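Local atomic coordinates of Beta/gamma crystallin domain-containing protein 1 (Homo sapiens, PDB entry 3CW3), a protein that may suppress malignant melanoma, possibly through interactions with the cytoskeleton, and is represented here by a single beta/gamma-crystallin domain. Residues Pro32-Lys37 and Lys85-Gly90; Trp43-Gln48 and Ile56-Gly61; Glu64-Trp69 and His78-Ser83. All coordinates share one frame; numbering follows the deposited sequence.

Interaction 1 of 3, residues Pro32-Lys37 and Lys85-Gly90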
# COMPACT_ATOMS: atom_id res chain seq x y z
N PRO A 32 -2.81 -7.58 7.76
CA PRO A 32 -1.38 -7.42 8.08
C PRO A 32 -0.50 -7.65 6.85
O PRO A 32 0.59 -7.10 6.74
CB PRO A 32 -1.15 -8.47 9.16
CG PRO A 32 -2.48 -8.54 9.85
CD PRO A 32 -3.45 -8.54 8.69
N VAL A 33 -1.00 -8.48 5.94
CA VAL A 33 -0.27 -8.78 4.72
C VAL A 33 -1.22 -8.66 3.53
O VAL A 33 -2.22 -9.37 3.44
CB VAL A 33 0.31 -10.21 4.75
CG1 VAL A 33 1.06 -10.50 3.45
CG2 VAL A 33 1.23 -10.37 5.95
N ILE A 34 -0.90 -7.74 2.62
CA ILE A 34 -1.73 -7.54 1.44
C ILE A 34 -0.87 -7.61 0.19
O ILE A 34 0.34 -7.41 0.24
CB ILE A 34 -2.44 -6.16 1.49
CG1 ILE A 34 -1.40 -5.04 1.53
CG2 ILE A 34 -3.36 -6.08 2.70
CD1 ILE A 34 -1.99 -3.65 1.52
N LEU A 35 -1.51 -7.90 -0.93
CA LEU A 35 -0.80 -7.97 -2.19
C LEU A 35 -1.25 -6.79 -3.04
O LEU A 35 -2.44 -6.66 -3.35
CB LEU A 35 -1.12 -9.28 -2.92
CG LEU A 35 -0.44 -9.48 -4.27
CD1 LEU A 35 1.08 -9.57 -4.08
CD2 LEU A 35 -0.97 -10.75 -4.92
N ILE A 36 -0.31 -5.91 -3.36
CA ILE A 36 -0.59 -4.74 -4.19
C ILE A 36 -0.13 -5.12 -5.59
O ILE A 36 1.04 -5.42 -5.80
CB ILE A 36 0.22 -3.50 -3.75
CG1 ILE A 36 -0.04 -3.16 -2.28
CG2 ILE A 36 -0.11 -2.33 -4.66
CD1 ILE A 36 -1.48 -2.83 -1.95
N LYS A 37 -1.06 -5.12 -6.54
CA LYS A 37 -0.71 -5.48 -7.90
C LYS A 37 -0.95 -4.33 -8.87
O LYS A 37 -2.10 -4.04 -9.23
CB LYS A 37 -1.52 -6.71 -8.34
CG LYS A 37 -1.21 -7.19 -9.75
CD LYS A 37 -1.99 -8.45 -10.10
CE LYS A 37 -1.71 -8.90 -11.53
NZ LYS A 37 -0.27 -9.21 -11.74
N LYS A 85 -1.30 -5.41 13.36
CA LYS A 85 -2.21 -4.36 12.91
C LYS A 85 -2.31 -4.33 11.38
O LYS A 85 -1.30 -4.38 10.68
CB LYS A 85 -1.76 -3.00 13.47
CG LYS A 85 -2.65 -2.54 14.63
CD LYS A 85 -1.99 -1.51 15.55
CE LYS A 85 -0.99 -2.17 16.50
NZ LYS A 85 0.27 -2.58 15.80
N PRO A 86 -3.54 -4.29 10.85
CA PRO A 86 -3.74 -4.26 9.40
C PRO A 86 -2.93 -3.14 8.75
O PRO A 86 -2.74 -2.08 9.35
CB PRO A 86 -5.24 -4.03 9.25
CG PRO A 86 -5.80 -4.70 10.47
CD PRO A 86 -4.83 -4.26 11.55
N VAL A 87 -2.45 -3.37 7.54
CA VAL A 87 -1.70 -2.35 6.82
C VAL A 87 -2.65 -1.18 6.61
O VAL A 87 -3.79 -1.37 6.19
CB VAL A 87 -1.22 -2.87 5.45
CG1 VAL A 87 -0.71 -1.71 4.60
CG2 VAL A 87 -0.12 -3.90 5.64
N VAL A 88 -2.19 0.03 6.91
CA VAL A 88 -3.01 1.21 6.71
C VAL A 88 -2.41 2.11 5.63
O VAL A 88 -1.24 2.46 5.69
CB VAL A 88 -3.16 2.03 8.01
CG1 VAL A 88 -3.93 3.31 7.73
CG2 VAL A 88 -3.89 1.20 9.07
N ILE A 89 -3.23 2.45 4.64
CA ILE A 89 -2.80 3.33 3.56
C ILE A 89 -3.56 4.65 3.70
O ILE A 89 -4.79 4.66 3.82
CB ILE A 89 -3.11 2.70 2.17
CG1 ILE A 89 -2.36 1.38 2.02
CG2 ILE A 89 -2.70 3.65 1.06
CD1 ILE A 89 -2.67 0.64 0.73
N GLY A 90 -2.82 5.76 3.70
CA GLY A 90 -3.44 7.07 3.85
C GLY A 90 -4.09 7.60 2.59
O GLY A 90 -5.18 8.17 2.63
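In the two-sheet Greek key sandwich of this beta/gamma-crystallin domain, Ile34 on strand 33-40 reaches into the interior and meets Val87 and Ile89 on the loop that leads to strand 91-95. That strand belongs to the other sheet, and the loop carries Val87 and Ile89, both buried, in against Ile34. Ile34 puts CG1 between its backbone N and carbonyl carbon (chi1 61°), and the chain then runs straight on to CD1, which does all of its close touching here. CD1 lies 3.9 Å from Val87 CG1, and the two side chains pass each other at a slant. The same methyl reaches Ile89 CD1 more loosely, at 4.4 Å. Val87 works with both branches: CG1 faces the Ile34 methyl, while CG2, beside its own backbone N, turns to Pro32.

Nearer the surface the contact becomes backbone against backbone. Pro32 and Pro86 have the nearest CA atoms across the contact, 4.2 Å apart, and Pro32 N is 3.8 Å from Pro86 CA. The segments share no hydrogen bond directly, but the loop is pinned close by through a backbone bond between Val87 and Ser31. Further along, Val88 O accepts a hydrogen bond from the Trp69 indole NE1, probably the tryptophan corner of this domain. Backbone bonding with Leu65 ties Ile34 to the neighbouring strand 61-66. The tightest approach between the two segments is Val87 CG2 to Pro32 O, at 3.5 Å.

Interaction 2 of 3, residues Trp43-Gln48 and Ile56-Gly61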
# COMPACT_ATOMS: atom_id res chain seq x y z
N TRP A 43 2.01 4.37 -9.65
CA TRP A 43 1.25 4.81 -8.50
C TRP A 43 2.14 5.14 -7.32
O TRP A 43 3.31 4.78 -7.30
CB TRP A 43 0.27 3.73 -8.07
CG TRP A 43 -0.69 3.33 -9.14
CD1 TRP A 43 -0.44 2.55 -10.23
CD2 TRP A 43 -2.06 3.72 -9.23
NE1 TRP A 43 -1.58 2.43 -11.00
CE2 TRP A 43 -2.59 3.14 -10.41
CE3 TRP A 43 -2.90 4.51 -8.43
CZ2 TRP A 43 -3.91 3.33 -10.81
CZ3 TRP A 43 -4.23 4.69 -8.83
CH2 TRP A 43 -4.71 4.10 -10.01
N ILE A 44 1.57 5.82 -6.34
CA ILE A 44 2.29 6.15 -5.12
C ILE A 44 1.38 5.87 -3.94
O ILE A 44 0.25 6.36 -3.90
CB ILE A 44 2.69 7.64 -5.05
CG1 ILE A 44 3.51 8.04 -6.28
CG2 ILE A 44 3.51 7.87 -3.78
CD1 ILE A 44 3.71 9.53 -6.38
N LEU A 45 1.87 5.09 -2.99
CA LEU A 45 1.10 4.79 -1.79
C LEU A 45 1.61 5.75 -0.73
O LEU A 45 2.82 5.84 -0.51
CB LEU A 45 1.32 3.35 -1.34
CG LEU A 45 1.07 2.23 -2.35
CD1 LEU A 45 1.30 0.89 -1.66
CD2 LEU A 45 -0.36 2.30 -2.89
N TYR A 46 0.71 6.48 -0.09
CA TYR A 46 1.10 7.41 0.96
C TYR A 46 0.62 6.96 2.33
O TYR A 46 -0.45 6.37 2.47
CB TYR A 46 0.55 8.81 0.68
CG TYR A 46 1.27 9.57 -0.40
CD1 TYR A 46 0.80 9.59 -1.71
CD2 TYR A 46 2.42 10.31 -0.10
CE1 TYR A 46 1.45 10.34 -2.70
CE2 TYR A 46 3.07 11.06 -1.08
CZ TYR A 46 2.58 11.08 -2.37
OH TYR A 46 3.22 11.85 -3.32
N GLU A 47 1.42 7.27 3.34
CA GLU A 47 1.11 6.92 4.72
C GLU A 47 -0.07 7.72 5.26
O GLU A 47 -0.85 7.22 6.07
CB GLU A 47 2.35 7.18 5.59
CG GLU A 47 2.07 7.22 7.08
CD GLU A 47 3.28 7.68 7.87
OE1 GLU A 47 4.00 8.58 7.38
OE2 GLU A 47 3.49 7.16 8.98
N GLN A 48 -0.22 8.96 4.80
CA GLN A 48 -1.30 9.81 5.28
C GLN A 48 -2.20 10.32 4.17
O GLN A 48 -1.83 10.30 3.00
CB GLN A 48 -0.71 11.01 6.04
CG GLN A 48 0.33 10.60 7.07
CD GLN A 48 0.82 11.77 7.90
OE1 GLN A 48 1.20 12.81 7.37
NE2 GLN A 48 0.82 11.59 9.21
N ILE A 56 5.51 5.25 -0.92
CA ILE A 56 6.04 4.08 -1.60
C ILE A 56 5.70 4.21 -3.07
O ILE A 56 4.54 4.09 -3.46
CB ILE A 56 5.42 2.76 -1.09
CG1 ILE A 56 5.71 2.57 0.40
CG2 ILE A 56 5.97 1.59 -1.90
CD1 ILE A 56 5.10 1.31 0.97
N PRO A 57 6.71 4.50 -3.91
CA PRO A 57 6.46 4.64 -5.34
C PRO A 57 6.31 3.24 -5.94
O PRO A 57 7.00 2.31 -5.52
CB PRO A 57 7.70 5.36 -5.84
CG PRO A 57 8.78 4.77 -4.96
CD PRO A 57 8.13 4.74 -3.59
N LEU A 58 5.40 3.10 -6.90
CA LEU A 58 5.17 1.80 -7.51
C LEU A 58 4.98 1.85 -9.02
O LEU A 58 4.34 2.76 -9.54
CB LEU A 58 3.92 1.15 -6.90
CG LEU A 58 3.97 0.75 -5.42
CD1 LEU A 58 2.60 0.27 -4.98
CD2 LEU A 58 5.02 -0.33 -5.22
N GLU A 59 5.55 0.86 -9.70
CA GLU A 59 5.40 0.73 -11.13
C GLU A 59 4.82 -0.67 -11.35
O GLU A 59 4.61 -1.41 -10.39
CB GLU A 59 6.76 0.87 -11.84
CG GLU A 59 7.38 2.25 -11.65
CD GLU A 59 8.61 2.47 -12.50
OE1 GLU A 59 9.33 1.49 -12.79
OE2 GLU A 59 8.88 3.64 -12.86
N GLU A 60 4.53 -1.01 -12.60
CA GLU A 60 3.95 -2.31 -12.92
C GLU A 60 4.61 -3.47 -12.17
O GLU A 60 5.83 -3.61 -12.16
CB GLU A 60 4.03 -2.55 -14.43
CG GLU A 60 3.40 -3.85 -14.89
CD GLU A 60 3.44 -3.99 -16.40
OE1 GLU A 60 3.03 -5.06 -16.91
OE2 GLU A 60 3.86 -3.03 -17.08
N GLY A 61 3.78 -4.30 -11.54
CA GLY A 61 4.32 -5.43 -10.81
C GLY A 61 3.56 -5.73 -9.53
O GLY A 61 2.58 -5.06 -9.22
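Strands 43-46 and 56-58 run antiparallel, their short axes 4.6 Å apart at an angle of 159°, as the hairpin of the second Greek key. Trp43 with Leu58 and Leu45 with Ile56 are hydrogen-bonded pairs, each closed by two N-H...O bonds; Leu58 N to Trp43 O is 2.7 Å and Leu45 N to Ile56 O is 2.9 Å. Between them Ile44 and Pro57 form a non-hydrogen-bonded pair, and Ile44 CA adds a CH...O contact to Ile56 O at 3.5 Å.

Leu45, Ile56 and Leu58 share one face. Leu58 sets CG beside its backbone N (chi1 -66°), and its CD1 then crosses the end of Leu45, 3.6 Å from Leu45 CD1 and equally close to CG. Leu45 and Ile56 pack shoulder to shoulder, CB to CB. This face looks across the sandwich, where Leu65 meets Leu45 and Ile56, and Ile36 and Leu63 meet Leu58. Trp43 swings its indole away from strand 55-58 to stack on His94.

The chemistry suits an outermost strand: Pro57, which has no N-H to donate, occupies the position where the ladder asks for none.

Interaction 3 of 3, residues Glu64-Trp69 and His78-Ser83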
# COMPACT_ATOMS: atom_id res chain seq x y z
N GLU A 64 4.09 -7.61 -2.05
CA GLU A 64 3.38 -8.09 -0.88
C GLU A 64 3.73 -7.09 0.21
O GLU A 64 4.84 -7.09 0.73
CB GLU A 64 3.86 -9.49 -0.50
CG GLU A 64 3.13 -10.09 0.69
CD GLU A 64 3.48 -11.55 0.91
OE1 GLU A 64 3.16 -12.38 0.03
OE2 GLU A 64 4.07 -11.86 1.96
N LEU A 65 2.78 -6.22 0.54
CA LEU A 65 3.00 -5.20 1.55
C LEU A 65 2.62 -5.66 2.94
O LEU A 65 1.63 -6.36 3.14
CB LEU A 65 2.21 -3.93 1.22
CG LEU A 65 3.01 -2.63 1.15
CD1 LEU A 65 2.05 -1.46 1.17
CD2 LEU A 65 3.97 -2.54 2.32
N SER A 66 3.43 -5.25 3.91
CA SER A 66 3.22 -5.59 5.31
C SER A 66 4.12 -4.69 6.15
O SER A 66 4.90 -3.89 5.61
CB SER A 66 3.61 -7.04 5.57
OG SER A 66 5.01 -7.22 5.37
N GLY A 67 4.02 -4.82 7.47
CA GLY A 67 4.85 -4.03 8.36
C GLY A 67 4.29 -2.68 8.73
O GLY A 67 3.14 -2.36 8.42
N LEU A 68 5.12 -1.88 9.39
CA LEU A 68 4.72 -0.54 9.81
C LEU A 68 5.57 0.49 9.07
O LEU A 68 6.74 0.24 8.76
CB LEU A 68 4.92 -0.38 11.32
CG LEU A 68 4.22 -1.42 12.21
CD1 LEU A 68 4.73 -1.31 13.64
CD2 LEU A 68 2.71 -1.22 12.15
N TRP A 69 4.98 1.65 8.81
CA TRP A 69 5.68 2.72 8.10
C TRP A 69 6.92 3.19 8.87
O TRP A 69 6.99 3.06 10.10
CB TRP A 69 4.75 3.92 7.88
CG TRP A 69 3.62 3.66 6.91
CD1 TRP A 69 2.36 3.22 7.20
CD2 TRP A 69 3.66 3.84 5.48
NE1 TRP A 69 1.61 3.12 6.05
CE2 TRP A 69 2.38 3.50 4.98
CE3 TRP A 69 4.65 4.27 4.58
CZ2 TRP A 69 2.06 3.56 3.62
CZ3 TRP A 69 4.33 4.33 3.23
CH2 TRP A 69 3.05 3.98 2.76
N HIS A 78 17.13 -8.48 7.03
CA HIS A 78 16.51 -9.71 6.54
C HIS A 78 15.23 -9.51 5.74
O HIS A 78 15.21 -9.75 4.53
CB HIS A 78 16.21 -10.68 7.69
CG HIS A 78 17.43 -11.11 8.45
ND1 HIS A 78 18.60 -11.48 7.83
CD2 HIS A 78 17.65 -11.24 9.78
CE1 HIS A 78 19.50 -11.81 8.75
NE2 HIS A 78 18.94 -11.67 9.94
N GLU A 79 14.17 -9.07 6.40
CA GLU A 79 12.88 -8.87 5.74
C GLU A 79 12.06 -7.79 6.43
O GLU A 79 12.48 -7.24 7.45
CB GLU A 79 12.09 -10.17 5.76
CG GLU A 79 11.70 -10.58 7.17
CD GLU A 79 11.16 -11.99 7.26
OE1 GLU A 79 10.79 -12.40 8.38
OE2 GLU A 79 11.11 -12.69 6.23
N GLU A 80 10.89 -7.50 5.87
CA GLU A 80 10.00 -6.50 6.45
C GLU A 80 9.34 -7.15 7.66
O GLU A 80 8.81 -8.26 7.56
CB GLU A 80 8.93 -6.10 5.42
CG GLU A 80 8.04 -4.93 5.83
CD GLU A 80 8.81 -3.63 6.05
OE1 GLU A 80 9.92 -3.49 5.49
OE2 GLU A 80 8.30 -2.75 6.77
N ALA A 81 9.39 -6.47 8.81
CA ALA A 81 8.80 -7.01 10.03
C ALA A 81 7.29 -6.85 10.06
O ALA A 81 6.77 -5.74 10.14
CB ALA A 81 9.41 -6.32 11.25
N GLU A 82 6.59 -7.98 10.00
CA GLU A 82 5.14 -7.96 10.02
C GLU A 82 4.59 -7.48 11.36
O GLU A 82 5.31 -7.45 12.37
CB GLU A 82 4.60 -9.35 9.68
CG GLU A 82 4.75 -9.70 8.20
CD GLU A 82 4.47 -11.15 7.88
OE1 GLU A 82 3.62 -11.77 8.56
OE2 GLU A 82 5.09 -11.68 6.93
N SER A 83 3.33 -7.08 11.36
CA SER A 83 2.66 -6.60 12.55
C SER A 83 1.24 -7.17 12.59
O SER A 83 0.71 -7.58 11.57
CB SER A 83 2.58 -5.07 12.52
OG SER A 83 1.66 -4.58 13.47
O HOH W 1 5.77 -9.90 5.19
O HOH W 2 2.21 -6.18 8.67
O HOH W 3 7.70 -3.21 9.46
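Glu80 and Glu82 both meet Ser66 where strand 61-66 of the Greek key sandwich runs out and the long loop after it folds back over its end. Ser66 OG sits between the backbone N and the carbonyl carbon (chi1 65°), which turns the hydroxyl toward both glutamates; it touches the CG methylene of each. Glu80 starts out extended but bends at chi2 (62°), laying its chain along the Ser66 carbonyl, with CG 3.3 Å from Ser66 O. The bend also carries OE2 toward Gly67 and Leu68. Glu82 stays extended beyond CG, and its carboxylate lies near that of Glu64, a group of like charge, without touching it.

Water does the polar bonding between the segments. One molecule lies 2.8 Å from Ser66 OG and donates to Glu82 OE2 at 2.6 Å. A second accepts from two backbone amides, Gly67 N at 2.6 Å and Ser83 N at 3.0 Å. A third accepts from Leu68 N at 2.9 Å and lies between Glu80 OE2 and Ala81 O, sharing its protons among more acceptors than it can serve at once. Gly67, with a positive phi and no side chain, brings its CA to 3.1 Å from Ala81 O, a bent CH...O contact. A glycerol, probably from the crystallisation liquor, bonds to the carbonyls of Ser66 and Gly67.

The branched end of Leu68 comes over the side chain of Ser83. The serine hydroxyl has its polar partner in Lys85 N, so what it offers Leu68 is plain packing, with Leu68 CD2 3.8 Å from Ser83 OG.

In the fold
From the N terminus, strand 33-40 opens interaction 1, which closes only at 85-90 and so encloses most of the second Greek key. Interactions 2 and 3 both nest within that long loop, in series: the hairpin of 43-48 and 56-61 closes before 64-69 opens the short loop ended by 78-83. After strand 55-58 the chain crosses to the other sheet, where strand 61-66 pairs beside strand 33-40, which brings interactions 1 and 3 together. Both also meet interaction 2 through side chains in the interior. Trp69, lying against Glu47 and Ile56, joins interaction 3 to interaction 2, while Gly90 N probably bonds to Tyr46 O.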